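PDB 3V0D: voltage-sensor containing phosphatase from Ciona intestinalis, which probably dephosphorylates phosphoinositides through a PTEN-like phosphatase domain joined to a C2 domain, with its activity controlled by membrane voltage. Local coordinates for residues D94-T99 and P289-F294; L202-V207 and P264-D269; L223-V228 and L235-A240; I227-Q232 and G268-R273; D302-K307 and V329-S334. The protein carries 1 engineered substitution. All coordinates share one frame; numbering follows the deposited sequence.

Contact 1: residues D94-T99 and P289-F294; sequences DHNVPT and PFYFWF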
# COMPACT_ATOMS: atom_id res chain seq x y z
N ASP A 94 1.21 -6.44 5.28
CA ASP A 94 0.36 -5.45 5.93
C ASP A 94 1.04 -4.08 5.86
O ASP A 94 2.27 -3.96 6.03
CB ASP A 94 0.10 -5.87 7.37
CG ASP A 94 -1.14 -5.24 7.97
OD1 ASP A 94 -1.46 -5.56 9.13
OD2 ASP A 94 -1.81 -4.46 7.25
N HIS A 95 0.25 -3.05 5.56
CA HIS A 95 0.77 -1.67 5.49
C HIS A 95 1.69 -1.46 4.30
O HIS A 95 2.43 -0.47 4.28
CB HIS A 95 1.44 -1.20 6.80
CG HIS A 95 0.69 -1.62 8.00
ND1 HIS A 95 -0.60 -1.22 8.27
CD2 HIS A 95 1.06 -2.43 9.00
CE1 HIS A 95 -0.99 -1.78 9.40
NE2 HIS A 95 0.00 -2.50 9.88
N ASN A 96 1.59 -2.33 3.30
CA ASN A 96 2.40 -2.23 2.11
C ASN A 96 1.51 -2.41 0.87
O ASN A 96 0.28 -2.35 0.96
CB ASN A 96 3.58 -3.22 2.18
CG ASN A 96 4.61 -2.75 3.19
OD1 ASN A 96 5.46 -1.91 2.87
ND2 ASN A 96 4.56 -3.26 4.41
N VAL A 97 2.12 -2.56 -0.30
CA VAL A 97 1.42 -2.54 -1.58
C VAL A 97 1.74 -3.78 -2.38
O VAL A 97 2.79 -4.39 -2.22
CB VAL A 97 1.78 -1.27 -2.43
CG1 VAL A 97 1.20 -0.01 -1.77
CG2 VAL A 97 3.27 -1.16 -2.67
N PRO A 98 0.84 -4.14 -3.31
CA PRO A 98 1.18 -5.17 -4.30
C PRO A 98 2.19 -4.60 -5.30
O PRO A 98 2.24 -3.39 -5.53
CB PRO A 98 -0.16 -5.40 -5.01
CG PRO A 98 -0.82 -4.05 -4.98
CD PRO A 98 -0.46 -3.50 -3.60
N THR A 99 2.92 -5.49 -5.95
CA THR A 99 3.66 -5.05 -7.13
C THR A 99 2.64 -4.63 -8.20
O THR A 99 1.50 -5.10 -8.22
CB THR A 99 4.58 -6.13 -7.68
OG1 THR A 99 3.78 -7.23 -8.14
CG2 THR A 99 5.63 -6.56 -6.66
N PRO A 289 10.79 4.38 11.41
CA PRO A 289 10.18 5.71 11.43
C PRO A 289 9.43 6.08 10.16
O PRO A 289 8.31 6.56 10.27
CB PRO A 289 11.36 6.64 11.71
CG PRO A 289 12.29 5.78 12.55
CD PRO A 289 12.19 4.41 11.90
N PHE A 290 10.00 5.88 8.96
CA PHE A 290 9.27 6.26 7.75
C PHE A 290 9.79 5.48 6.56
O PHE A 290 10.95 5.05 6.56
CB PHE A 290 9.30 7.78 7.51
CG PHE A 290 10.67 8.42 7.45
CD1 PHE A 290 11.30 8.66 6.24
CD2 PHE A 290 11.29 8.88 8.61
CE1 PHE A 290 12.55 9.28 6.17
CE2 PHE A 290 12.53 9.47 8.56
CZ PHE A 290 13.16 9.70 7.35
N TYR A 291 8.91 5.27 5.59
CA TYR A 291 9.25 4.42 4.43
C TYR A 291 8.34 4.79 3.28
O TYR A 291 7.35 5.52 3.48
CB TYR A 291 9.15 2.92 4.77
CG TYR A 291 7.74 2.42 5.12
CD1 TYR A 291 7.02 1.63 4.20
CD2 TYR A 291 7.12 2.75 6.33
CE1 TYR A 291 5.77 1.17 4.49
CE2 TYR A 291 5.85 2.30 6.63
CZ TYR A 291 5.16 1.52 5.69
OH TYR A 291 3.89 1.11 6.03
N PHE A 292 8.61 4.27 2.08
CA PHE A 292 7.70 4.48 0.96
C PHE A 292 8.03 3.49 -0.15
O PHE A 292 9.14 2.98 -0.24
CB PHE A 292 7.73 5.94 0.44
CG PHE A 292 9.08 6.41 0.03
CD1 PHE A 292 9.58 6.15 -1.25
CD2 PHE A 292 9.84 7.17 0.91
CE1 PHE A 292 10.83 6.64 -1.63
CE2 PHE A 292 11.08 7.68 0.53
CZ PHE A 292 11.58 7.40 -0.71
N TRP A 293 7.06 3.34 -1.06
CA TRP A 293 7.22 2.59 -2.30
C TRP A 293 7.11 3.50 -3.50
O TRP A 293 6.33 4.45 -3.52
CB TRP A 293 6.12 1.56 -2.45
CG TRP A 293 6.15 0.43 -1.49
CD1 TRP A 293 5.72 0.40 -0.18
CD2 TRP A 293 6.54 -0.91 -1.80
NE1 TRP A 293 5.82 -0.88 0.33
CE2 TRP A 293 6.33 -1.69 -0.65
CE3 TRP A 293 7.05 -1.52 -2.95
CZ2 TRP A 293 6.57 -3.06 -0.62
CZ3 TRP A 293 7.29 -2.87 -2.93
CH2 TRP A 293 7.05 -3.63 -1.77
N PHE A 294 7.82 3.15 -4.57
CA PHE A 294 7.61 3.75 -5.87
C PHE A 294 7.94 2.72 -6.94
O PHE A 294 8.60 1.73 -6.68
CB PHE A 294 8.45 5.04 -6.05
CG PHE A 294 9.92 4.78 -6.16
CD1 PHE A 294 10.53 4.68 -7.40
CD2 PHE A 294 10.70 4.56 -5.02
CE1 PHE A 294 11.88 4.40 -7.51
CE2 PHE A 294 12.06 4.26 -5.12
CZ PHE A 294 12.65 4.19 -6.37

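Contact 2: residues L202-V207 and P264-D269; sequences LKVTGV and PVLAGD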
# COMPACT_ATOMS: atom_id res chain seq x y z
N LEU A 202 16.98 2.06 -13.11
CA LEU A 202 17.52 3.24 -12.46
C LEU A 202 18.48 2.85 -11.36
O LEU A 202 18.41 1.74 -10.83
CB LEU A 202 16.39 4.05 -11.78
CG LEU A 202 15.23 4.61 -12.62
CD1 LEU A 202 14.15 5.17 -11.69
CD2 LEU A 202 15.75 5.64 -13.60
N LYS A 203 19.36 3.77 -10.97
CA LYS A 203 20.08 3.64 -9.71
C LYS A 203 19.78 4.84 -8.84
O LYS A 203 19.71 5.96 -9.35
CB LYS A 203 21.60 3.57 -9.95
CG LYS A 203 22.07 2.25 -10.55
CD LYS A 203 23.56 2.27 -10.80
CE LYS A 203 24.07 0.94 -11.35
NZ LYS A 203 25.56 0.92 -11.54
N VAL A 204 19.63 4.64 -7.54
CA VAL A 204 19.57 5.79 -6.63
C VAL A 204 20.98 6.30 -6.40
O VAL A 204 21.88 5.51 -6.04
CB VAL A 204 18.93 5.39 -5.27
CG1 VAL A 204 19.05 6.52 -4.26
CG2 VAL A 204 17.49 5.01 -5.46
N THR A 205 21.18 7.60 -6.61
CA THR A 205 22.49 8.22 -6.41
C THR A 205 22.50 9.26 -5.30
O THR A 205 23.58 9.71 -4.89
CB THR A 205 22.99 8.88 -7.68
OG1 THR A 205 22.02 9.84 -8.08
CG2 THR A 205 23.22 7.86 -8.79
N GLY A 206 21.33 9.63 -4.79
CA GLY A 206 21.28 10.58 -3.71
C GLY A 206 19.94 10.56 -2.98
O GLY A 206 18.91 10.15 -3.56
N VAL A 207 19.96 11.00 -1.72
CA VAL A 207 18.74 11.20 -0.95
C VAL A 207 18.88 12.52 -0.21
O VAL A 207 19.94 12.82 0.35
CB VAL A 207 18.42 9.99 -0.01
CG1 VAL A 207 19.61 9.62 0.94
CG2 VAL A 207 17.13 10.22 0.76
N PRO A 264 22.75 -1.03 -6.77
CA PRO A 264 22.60 -1.87 -7.95
C PRO A 264 21.50 -1.31 -8.85
O PRO A 264 20.73 -0.43 -8.46
CB PRO A 264 22.16 -3.22 -7.35
CG PRO A 264 21.42 -2.84 -6.12
CD PRO A 264 22.19 -1.66 -5.57
N VAL A 265 21.46 -1.83 -10.08
CA VAL A 265 20.35 -1.49 -10.98
C VAL A 265 19.01 -1.88 -10.34
O VAL A 265 18.85 -3.01 -9.86
CB VAL A 265 20.53 -2.16 -12.34
CG1 VAL A 265 19.36 -1.83 -13.25
CG2 VAL A 265 21.86 -1.74 -13.01
N LEU A 266 18.08 -0.93 -10.33
CA LEU A 266 16.73 -1.10 -9.77
C LEU A 266 15.73 -1.07 -10.91
O LEU A 266 15.83 -0.27 -11.83
CB LEU A 266 16.40 0.08 -8.84
CG LEU A 266 17.39 0.33 -7.70
CD1 LEU A 266 16.95 1.57 -6.95
CD2 LEU A 266 17.55 -0.86 -6.77
N ALA A 267 14.74 -1.95 -10.82
CA ALA A 267 13.64 -1.95 -11.78
C ALA A 267 12.40 -2.44 -11.06
O ALA A 267 12.48 -3.30 -10.18
CB ALA A 267 13.98 -2.87 -12.96
N GLY A 268 11.27 -1.85 -11.40
CA GLY A 268 10.00 -2.29 -10.83
C GLY A 268 9.65 -1.58 -9.54
O GLY A 268 9.92 -0.40 -9.36
N ASP A 269 9.02 -2.31 -8.63
CA ASP A 269 8.52 -1.71 -7.39
C ASP A 269 9.62 -1.75 -6.35
O ASP A 269 10.17 -2.81 -6.04
CB ASP A 269 7.27 -2.45 -6.96
CG ASP A 269 6.17 -2.29 -7.98
OD1 ASP A 269 5.87 -3.27 -8.68
OD2 ASP A 269 5.71 -1.14 -8.15

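Contact 3: residues L223-V228 and L235-A240; sequences LSMQIV and LLCKFA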
# COMPACT_ATOMS: atom_id res chain seq x y z
N LEU A 223 20.41 8.22 11.12
CA LEU A 223 19.62 7.58 10.08
C LEU A 223 20.40 6.57 9.25
O LEU A 223 21.60 6.72 8.99
CB LEU A 223 19.02 8.64 9.15
CG LEU A 223 17.99 9.60 9.78
CD1 LEU A 223 17.56 10.64 8.77
CD2 LEU A 223 16.79 8.85 10.35
N SER A 224 19.65 5.59 8.77
CA SER A 224 20.12 4.67 7.74
C SER A 224 18.97 4.47 6.76
O SER A 224 17.81 4.72 7.08
CB SER A 224 20.61 3.35 8.34
OG SER A 224 19.63 2.80 9.18
N MET A 225 19.31 4.00 5.56
CA MET A 225 18.33 3.82 4.50
C MET A 225 18.54 2.46 3.87
O MET A 225 19.66 2.13 3.48
CB MET A 225 18.49 4.91 3.43
CG MET A 225 17.45 4.84 2.33
SD MET A 225 17.69 6.06 1.04
CE MET A 225 19.11 5.37 0.21
N GLN A 226 17.47 1.68 3.78
CA GLN A 226 17.50 0.37 3.16
C GLN A 226 16.64 0.40 1.91
O GLN A 226 15.50 0.87 1.93
CB GLN A 226 16.91 -0.65 4.14
CG GLN A 226 16.99 -2.08 3.66
CD GLN A 226 16.21 -3.01 4.55
OE1 GLN A 226 15.02 -2.78 4.81
NE2 GLN A 226 16.85 -4.09 5.01
N ILE A 227 17.19 -0.13 0.82
CA ILE A 227 16.44 -0.29 -0.43
C ILE A 227 16.12 -1.77 -0.60
O ILE A 227 17.03 -2.62 -0.52
CB ILE A 227 17.23 0.25 -1.65
CG1 ILE A 227 17.67 1.70 -1.42
CG2 ILE A 227 16.40 0.06 -2.93
CD1 ILE A 227 18.41 2.34 -2.58
N VAL A 228 14.84 -2.06 -0.84
CA VAL A 228 14.33 -3.42 -0.97
C VAL A 228 13.71 -3.58 -2.36
O VAL A 228 12.93 -2.71 -2.81
CB VAL A 228 13.28 -3.69 0.14
CG1 VAL A 228 12.55 -5.02 -0.09
CG2 VAL A 228 13.92 -3.65 1.51
N LEU A 235 20.34 -2.69 -0.99
CA LEU A 235 21.35 -1.71 -0.55
C LEU A 235 21.02 -1.27 0.86
O LEU A 235 19.83 -1.12 1.22
CB LEU A 235 21.38 -0.47 -1.46
CG LEU A 235 22.57 0.46 -1.28
CD1 LEU A 235 23.88 -0.22 -1.69
CD2 LEU A 235 22.39 1.75 -2.04
N LEU A 236 22.06 -1.06 1.66
CA LEU A 236 21.94 -0.45 2.96
C LEU A 236 22.96 0.67 3.05
O LEU A 236 24.16 0.47 2.76
CB LEU A 236 22.18 -1.48 4.07
CG LEU A 236 22.03 -0.96 5.50
CD1 LEU A 236 20.62 -0.41 5.80
CD2 LEU A 236 22.39 -2.08 6.48
N CYS A 237 22.50 1.86 3.46
CA CYS A 237 23.35 3.03 3.66
C CYS A 237 23.23 3.47 5.11
O CYS A 237 22.13 3.60 5.63
CB CYS A 237 22.87 4.20 2.80
SG CYS A 237 22.82 3.84 1.01
N LYS A 238 24.37 3.71 5.76
CA LYS A 238 24.37 4.18 7.15
C LYS A 238 25.05 5.54 7.13
O LYS A 238 26.23 5.66 6.79
CB LYS A 238 25.08 3.19 8.10
CG LYS A 238 24.57 1.76 7.95
CD LYS A 238 25.25 0.83 8.92
CE LYS A 238 24.79 -0.59 8.70
NZ LYS A 238 25.32 -1.54 9.70
N PHE A 239 24.28 6.57 7.43
CA PHE A 239 24.69 7.93 7.07
C PHE A 239 25.89 8.44 7.86
O PHE A 239 26.82 8.98 7.25
CB PHE A 239 23.51 8.90 7.27
CG PHE A 239 22.34 8.72 6.31
CD1 PHE A 239 22.28 7.70 5.34
CD2 PHE A 239 21.26 9.60 6.42
CE1 PHE A 239 21.17 7.60 4.49
CE2 PHE A 239 20.16 9.49 5.61
CZ PHE A 239 20.11 8.49 4.64
N ALA A 240 25.88 8.32 9.18
CA ALA A 240 26.97 8.91 9.98
C ALA A 240 28.32 8.32 9.59
O ALA A 240 29.34 9.02 9.55
CB ALA A 240 26.72 8.69 11.47
O HOH W 1 23.76 7.03 10.67

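Contact 4: residues I227-Q232 and G268-R273; sequences IVSERQ and GDIKVR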
# COMPACT_ATOMS: atom_id res chain seq x y z
N ILE A 227 17.19 -0.13 0.82
CA ILE A 227 16.44 -0.29 -0.43
C ILE A 227 16.12 -1.77 -0.60
O ILE A 227 17.03 -2.62 -0.52
CB ILE A 227 17.23 0.25 -1.65
CG1 ILE A 227 17.67 1.70 -1.42
CG2 ILE A 227 16.40 0.06 -2.93
CD1 ILE A 227 18.41 2.34 -2.58
N VAL A 228 14.84 -2.06 -0.84
CA VAL A 228 14.33 -3.42 -0.97
C VAL A 228 13.71 -3.58 -2.36
O VAL A 228 12.93 -2.71 -2.81
CB VAL A 228 13.28 -3.69 0.14
CG1 VAL A 228 12.55 -5.02 -0.09
CG2 VAL A 228 13.92 -3.65 1.51
N SER A 229 14.02 -4.70 -3.01
CA SER A 229 13.45 -5.03 -4.31
C SER A 229 13.10 -6.50 -4.28
O SER A 229 13.94 -7.31 -3.91
CB SER A 229 14.48 -4.79 -5.41
OG SER A 229 14.02 -5.26 -6.66
N GLU A 230 11.89 -6.86 -4.69
CA GLU A 230 11.49 -8.28 -4.74
C GLU A 230 11.75 -8.99 -3.41
O GLU A 230 12.28 -10.10 -3.36
CB GLU A 230 12.15 -9.00 -5.94
CG GLU A 230 11.73 -8.37 -7.27
CD GLU A 230 12.45 -8.92 -8.51
OE1 GLU A 230 12.22 -8.37 -9.62
OE2 GLU A 230 13.25 -9.87 -8.40
N ARG A 231 11.40 -8.29 -2.32
CA ARG A 231 11.42 -8.82 -0.96
C ARG A 231 12.84 -9.12 -0.45
O ARG A 231 13.02 -9.88 0.50
CB ARG A 231 10.48 -10.03 -0.81
CG ARG A 231 9.14 -9.81 -1.49
CD ARG A 231 8.26 -11.03 -1.37
NE ARG A 231 7.59 -11.11 -0.07
CZ ARG A 231 6.44 -10.51 0.24
NH1 ARG A 231 5.77 -9.77 -0.65
NH2 ARG A 231 5.94 -10.66 1.46
N GLN A 232 13.84 -8.50 -1.07
CA GLN A 232 15.21 -8.64 -0.60
C GLN A 232 15.85 -7.27 -0.46
O GLN A 232 15.65 -6.39 -1.30
CB GLN A 232 16.07 -9.44 -1.61
CG GLN A 232 15.57 -10.85 -1.92
CD GLN A 232 15.79 -11.81 -0.77
OE1 GLN A 232 16.76 -11.67 -0.02
NE2 GLN A 232 14.89 -12.79 -0.63
N GLY A 268 11.27 -1.85 -11.40
CA GLY A 268 10.00 -2.29 -10.83
C GLY A 268 9.65 -1.58 -9.54
O GLY A 268 9.92 -0.40 -9.36
N ASP A 269 9.02 -2.31 -8.63
CA ASP A 269 8.52 -1.71 -7.39
C ASP A 269 9.62 -1.75 -6.35
O ASP A 269 10.17 -2.81 -6.04
CB ASP A 269 7.27 -2.45 -6.96
CG ASP A 269 6.17 -2.29 -7.98
OD1 ASP A 269 5.87 -3.27 -8.68
OD2 ASP A 269 5.71 -1.14 -8.15
N ILE A 270 9.97 -0.58 -5.83
CA ILE A 270 11.07 -0.40 -4.91
C ILE A 270 10.51 0.13 -3.61
O ILE A 270 9.70 1.07 -3.61
CB ILE A 270 12.12 0.57 -5.51
CG1 ILE A 270 12.61 0.09 -6.89
CG2 ILE A 270 13.28 0.81 -4.55
CD1 ILE A 270 13.28 -1.26 -6.89
N LYS A 271 10.96 -0.45 -2.50
CA LYS A 271 10.58 -0.01 -1.17
C LYS A 271 11.82 0.57 -0.50
O LYS A 271 12.89 -0.05 -0.53
CB LYS A 271 10.09 -1.22 -0.39
CG LYS A 271 9.60 -0.93 1.01
CD LYS A 271 9.27 -2.24 1.75
CE LYS A 271 8.67 -2.00 3.09
NZ LYS A 271 8.37 -3.27 3.74
N VAL A 272 11.67 1.73 0.11
CA VAL A 272 12.79 2.42 0.74
C VAL A 272 12.39 2.65 2.19
O VAL A 272 11.35 3.27 2.46
CB VAL A 272 13.09 3.76 0.04
CG1 VAL A 272 14.31 4.40 0.64
CG2 VAL A 272 13.28 3.53 -1.47
N ARG A 273 13.20 2.14 3.11
CA ARG A 273 12.93 2.24 4.55
C ARG A 273 14.01 3.06 5.21
O ARG A 273 15.20 2.88 4.95
CB ARG A 273 12.92 0.85 5.20
CG ARG A 273 11.82 -0.06 4.64
CD ARG A 273 11.95 -1.50 5.19
NE ARG A 273 11.66 -1.56 6.62
CZ ARG A 273 12.57 -1.70 7.58
NH1 ARG A 273 13.85 -1.88 7.30
NH2 ARG A 273 12.16 -1.65 8.83
O HOH W 2 10.45 -3.87 -3.35
O HOH W 3 11.79 -4.44 -7.78
O HOH W 4 9.40 -5.63 -5.79

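Contact 5: residues D302-K307 and V329-S334; sequences DHVTLK and VKLTFS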
# COMPACT_ATOMS: atom_id res chain seq x y z
N ASP A 302 14.73 12.88 -13.30
CA ASP A 302 15.87 12.31 -12.58
C ASP A 302 15.66 12.18 -11.07
O ASP A 302 16.62 11.97 -10.33
CB ASP A 302 17.15 13.11 -12.87
CG ASP A 302 17.15 14.48 -12.20
OD1 ASP A 302 16.14 14.90 -11.61
OD2 ASP A 302 18.19 15.17 -12.29
N HIS A 303 14.41 12.32 -10.61
CA HIS A 303 14.17 12.26 -9.17
C HIS A 303 12.71 11.99 -8.87
O HIS A 303 11.84 12.12 -9.75
CB HIS A 303 14.57 13.59 -8.49
CG HIS A 303 13.74 14.75 -8.91
ND1 HIS A 303 12.69 15.26 -8.18
CD2 HIS A 303 13.79 15.47 -10.05
CE1 HIS A 303 12.14 16.26 -8.84
NE2 HIS A 303 12.80 16.42 -9.97
N VAL A 304 12.44 11.63 -7.62
CA VAL A 304 11.09 11.63 -7.08
C VAL A 304 11.15 12.33 -5.73
O VAL A 304 12.01 12.02 -4.89
CB VAL A 304 10.45 10.22 -7.00
CG1 VAL A 304 11.21 9.29 -6.08
CG2 VAL A 304 8.97 10.33 -6.62
N THR A 305 10.26 13.28 -5.55
CA THR A 305 10.14 14.01 -4.30
C THR A 305 8.80 13.70 -3.69
O THR A 305 7.77 13.78 -4.35
CB THR A 305 10.30 15.52 -4.52
OG1 THR A 305 11.59 15.76 -5.09
CG2 THR A 305 10.19 16.29 -3.22
N LEU A 306 8.82 13.34 -2.41
CA LEU A 306 7.62 13.03 -1.67
C LEU A 306 7.44 14.01 -0.53
O LEU A 306 8.36 14.24 0.28
CB LEU A 306 7.66 11.59 -1.14
CG LEU A 306 7.82 10.54 -2.24
CD1 LEU A 306 7.82 9.17 -1.61
CD2 LEU A 306 6.67 10.63 -3.23
N LYS A 307 6.26 14.62 -0.48
CA LYS A 307 5.94 15.47 0.66
C LYS A 307 5.48 14.65 1.86
O LYS A 307 5.30 13.43 1.77
CB LYS A 307 4.90 16.53 0.26
CG LYS A 307 5.23 17.30 -1.00
CD LYS A 307 4.15 18.34 -1.26
CE LYS A 307 3.74 18.45 -2.72
NZ LYS A 307 2.46 19.20 -2.84
N VAL A 329 11.19 14.01 1.35
CA VAL A 329 12.29 13.13 0.97
C VAL A 329 12.35 13.10 -0.55
O VAL A 329 11.33 12.88 -1.20
CB VAL A 329 12.10 11.70 1.52
CG1 VAL A 329 13.27 10.80 1.07
CG2 VAL A 329 12.01 11.72 3.07
N LYS A 330 13.54 13.34 -1.10
CA LYS A 330 13.80 13.31 -2.54
C LYS A 330 14.87 12.24 -2.83
O LYS A 330 15.95 12.30 -2.24
CB LYS A 330 14.26 14.67 -3.04
CG LYS A 330 14.69 14.64 -4.49
CD LYS A 330 15.08 16.00 -5.01
CE LYS A 330 16.42 16.42 -4.49
NZ LYS A 330 16.86 17.63 -5.24
N LEU A 331 14.57 11.32 -3.74
CA LEU A 331 15.59 10.45 -4.30
C LEU A 331 16.03 10.98 -5.63
O LEU A 331 15.19 11.35 -6.47
CB LEU A 331 15.07 9.02 -4.51
CG LEU A 331 14.55 8.31 -3.27
CD1 LEU A 331 14.04 6.93 -3.64
CD2 LEU A 331 15.65 8.20 -2.22
N THR A 332 17.34 11.03 -5.83
CA THR A 332 17.94 11.35 -7.13
C THR A 332 18.38 10.05 -7.77
O THR A 332 18.91 9.16 -7.10
CB THR A 332 19.13 12.31 -6.91
OG1 THR A 332 18.64 13.48 -6.25
CG2 THR A 332 19.80 12.69 -8.23
N PHE A 333 18.21 9.96 -9.10
CA PHE A 333 18.50 8.74 -9.86
C PHE A 333 19.47 9.00 -11.00
O PHE A 333 19.47 10.10 -11.58
CB PHE A 333 17.22 8.21 -10.53
CG PHE A 333 16.10 7.89 -9.58
CD1 PHE A 333 14.96 8.66 -9.55
CD2 PHE A 333 16.19 6.78 -8.73
CE1 PHE A 333 13.91 8.34 -8.70
CE2 PHE A 333 15.15 6.46 -7.87
CZ PHE A 333 14.01 7.25 -7.85
N SER A 334 20.21 7.96 -11.37
CA SER A 334 20.85 7.89 -12.66
C SER A 334 20.15 6.85 -13.52
O SER A 334 19.55 5.90 -13.02
CB SER A 334 22.33 7.55 -12.52
OG SER A 334 22.50 6.25 -11.97

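Contact 1: residues D94-T99 and P289-F294
The loop that probably corresponds to the WPD loop of protein tyrosine phosphatases here leans on the C2 domain: H95, N96 and V97 on the phosphatase side meet Y291 and W293, the residues of strand 290-295 that project toward it. N96 is the pivot. Its OD1 takes the indole N-H of W293 (OD1 to NE1 2.8 Å) in a nearly straight bond, 166° at the hydrogen, which arrives in the carbonyl plane on a lone pair and leaves in the plane of the indole. Amide and ring stand steeply to one another, 70° apart. The other end of the same amide is fixed too, since N96 ND2 donates to D94 O at 2.9 Å and also to D286 OD1, so the rotation of the group is set from both sides.

One residue along, V97 puts a methyl over a face of the same indole. CG2 sits 3.5 Å from the centroid of the W293 five-membered ring and 15° off its normal, a clear CH-pi contact. On the other side of N96, Y291 OH donates to H95 O at 2.8 Å, the carbonyl lying at the edge of the phenol ring.

A phosphate ion, probably from the crystallisation liquor, lies about 5 Å from the H95 side chain. Helix 176-191 closes round the interface, Q178 bonding N96 O while S177 and R180 hold the backbone of W293. Strand 269-276 adds K271 beside N96 and W293, and T99 caps helix 100-115 through D102 N.

Contact 2: residues L202-V207 and P264-D269
L202 and L266 exchange two backbone bonds, L202 N to L266 O at 2.9 Å and L266 N to L202 O at 2.7 Å, and make a single antiparallel bridge between the start of strand 202-210 and a loop. Beside the second bond, L266 CB lies 3.3 Å from L202 O. From there L266 CG runs anti to its own carbonyl carbon (chi1 -56°), and CD1 reaches V204 CG2 at 3.8 Å.

On the outer side K203 stretches fully extended across the loop. Its CG passes P264 O at 3.7 Å, and its CE touches V265 CG2 at 3.8 Å, so the aliphatic stem of the lysine makes the contact.

Further out, I227 of the facing sheet packs on both V204 and L266, while F333, T296 and V299 pack against L202. K203 pairs with S334 of strand 328-335. At the far end of the loop, G268 N is held by T296 OG1, and D269 by Y181, N295 and L100 N. T205 and G206 both face T332, a classic beta bulge in the strand, and the whole belongs to the two-sheet beta sandwich of a PTEN-type C2 domain.

Contact 3: residues L223-V228 and L235-A240
Strands 223-228 and 235-238 run antiparallel as the two arms of a beta hairpin, at one margin of the four-stranded sheet in the C2 sandwich. Their axes approach to 4.7 Å, with directions differing by 172°.

Backbone bonds come first. M225 and C237 exchange two, M225 N to C237 O at 2.8 Å and C237 N to M225 O at 2.9 Å. Nearer the turn, I227 N donates to L235 O, with only a weak return bond from L235 N to I227 O. Q226-L236, between these, and S224-K238, beyond M225-C237, are non-hydrogen-bonded pairs.

Apolar contacts gather on the side carrying M225, I227, L235 and C237, which faces V204, V207 and V260 of the other sheet. I227 and L235 lie side by side, CD1 to CD2 at 4.1 Å. M225 runs out extended and then bends at chi3 (73°), which brings its CE to 4.1 Å from C237 SG. F239 folds its ring back against the first arm: L223 C lies over one face, L223 CB approaches CD2 at 3.7 Å, and M225 CB meets CE1 obliquely at 3.9 Å.

The other side carries S224, Q226, L236 and K238; there Q226 is fixed by E233 and R273, and K238 makes a cation-pi contact with Y243. Just past the end of strand 232-238, F239 N donates to L223 O at 3.1 Å, and a water beside that same oxygen accepts A240 N.

Contact 4: residues I227-Q232 and G268-R273
The flat groups here are the backbone peptides on either side of V228 and K271, which hydrogen-bond to each other as strands 227-229 and 269-273 pair in the interior of the C2 domain's four-stranded antiparallel sheet. V228 N donates to K271 O at 2.8 Å, and K271 N donates back to V228 O at 3.0 Å, with 176° at the hydrogen. The segment axes are 152° apart, a marked twist away from strictly antiparallel.

One side of the sheet carries I227 and I270, whose CG2 methyls touch at 3.6 Å. I270 folds at its second torsion (chi2 -60°), which swings CD1 round to S229 CB at 4.0 Å. On the opposite side V228 CB and K271 CB stand 4.1 Å apart, and the lysine chain then runs straight on to its salt bridge with D286, a residue that also pairs with R273.

Past S229 the chain reverses through a type I' turn ending at Q232. The strands separate there and water fills in round D269 O. One molecule donates to both V228 O and D269 O; another accepts E230 N and donates to D269 O at 2.9 Å.

Contact 5: residues D302-K307 and V329-S334
V329 and L306 form a hydrogen-bonded pair where strand 328-335 meets strand 303-307, the outermost strand on this side of the five-stranded C2 sheet. The two run antiparallel, and their segment axes come within 4.6 Å. V329 O accepts L306 N at 2.8 Å, and V329 N donates back to L306 O.

K330 turns to the side carrying H303 and T305. Its CG lies 3.4 Å from T305 OG1. The extended start of the chain carries CD to 4.0 Å from H303 ND1, and the bend at chi3 (75°) comes only beyond it, at CE; that imidazole nitrogen also has a weak bond to T305 OG1. With L331 the chain returns to the core side, exchanging backbone bonds with V304 while its side chain packs on F292, F294 and V272 of the facing sheet. T332 sits opposite H303 in a non-hydrogen-bonded pair and offers its own O to T205 on the neighbouring strand 202-210.

F333 closes the pairing. Its N donates to D302 O at 2.8 Å, and its ring leans back against H303 and V304 of the first strand, touching also V204 and V299. CD1 comes to 3.7 Å from H303 CA, and CE1 meets V304 CG1 at 3.9 Å, a methyl set between its backbone N and carbonyl carbon (chi1 62°).

Contact 1 opens first, in the phosphatase domain at 94-99, and does not close until 289-294, so its long loop takes in most of the C2 domain and joins the two domains. Inside it, contact 2 opens at 202-207 and closes at 264-269, and contact 3, the hairpin 223-240, nests within that. Contact 4, also inside contact 1, opens on contact 3's first strand within contact 2's loop and closes just beyond it, overlapping at G268 and D269; strand 290-295 of contact 1 lies next to its strand 269-276. Contact 5 follows in series, bordering the other sheet, and its F333 and L331 meet F294 of contact 1, tying the two sheets together.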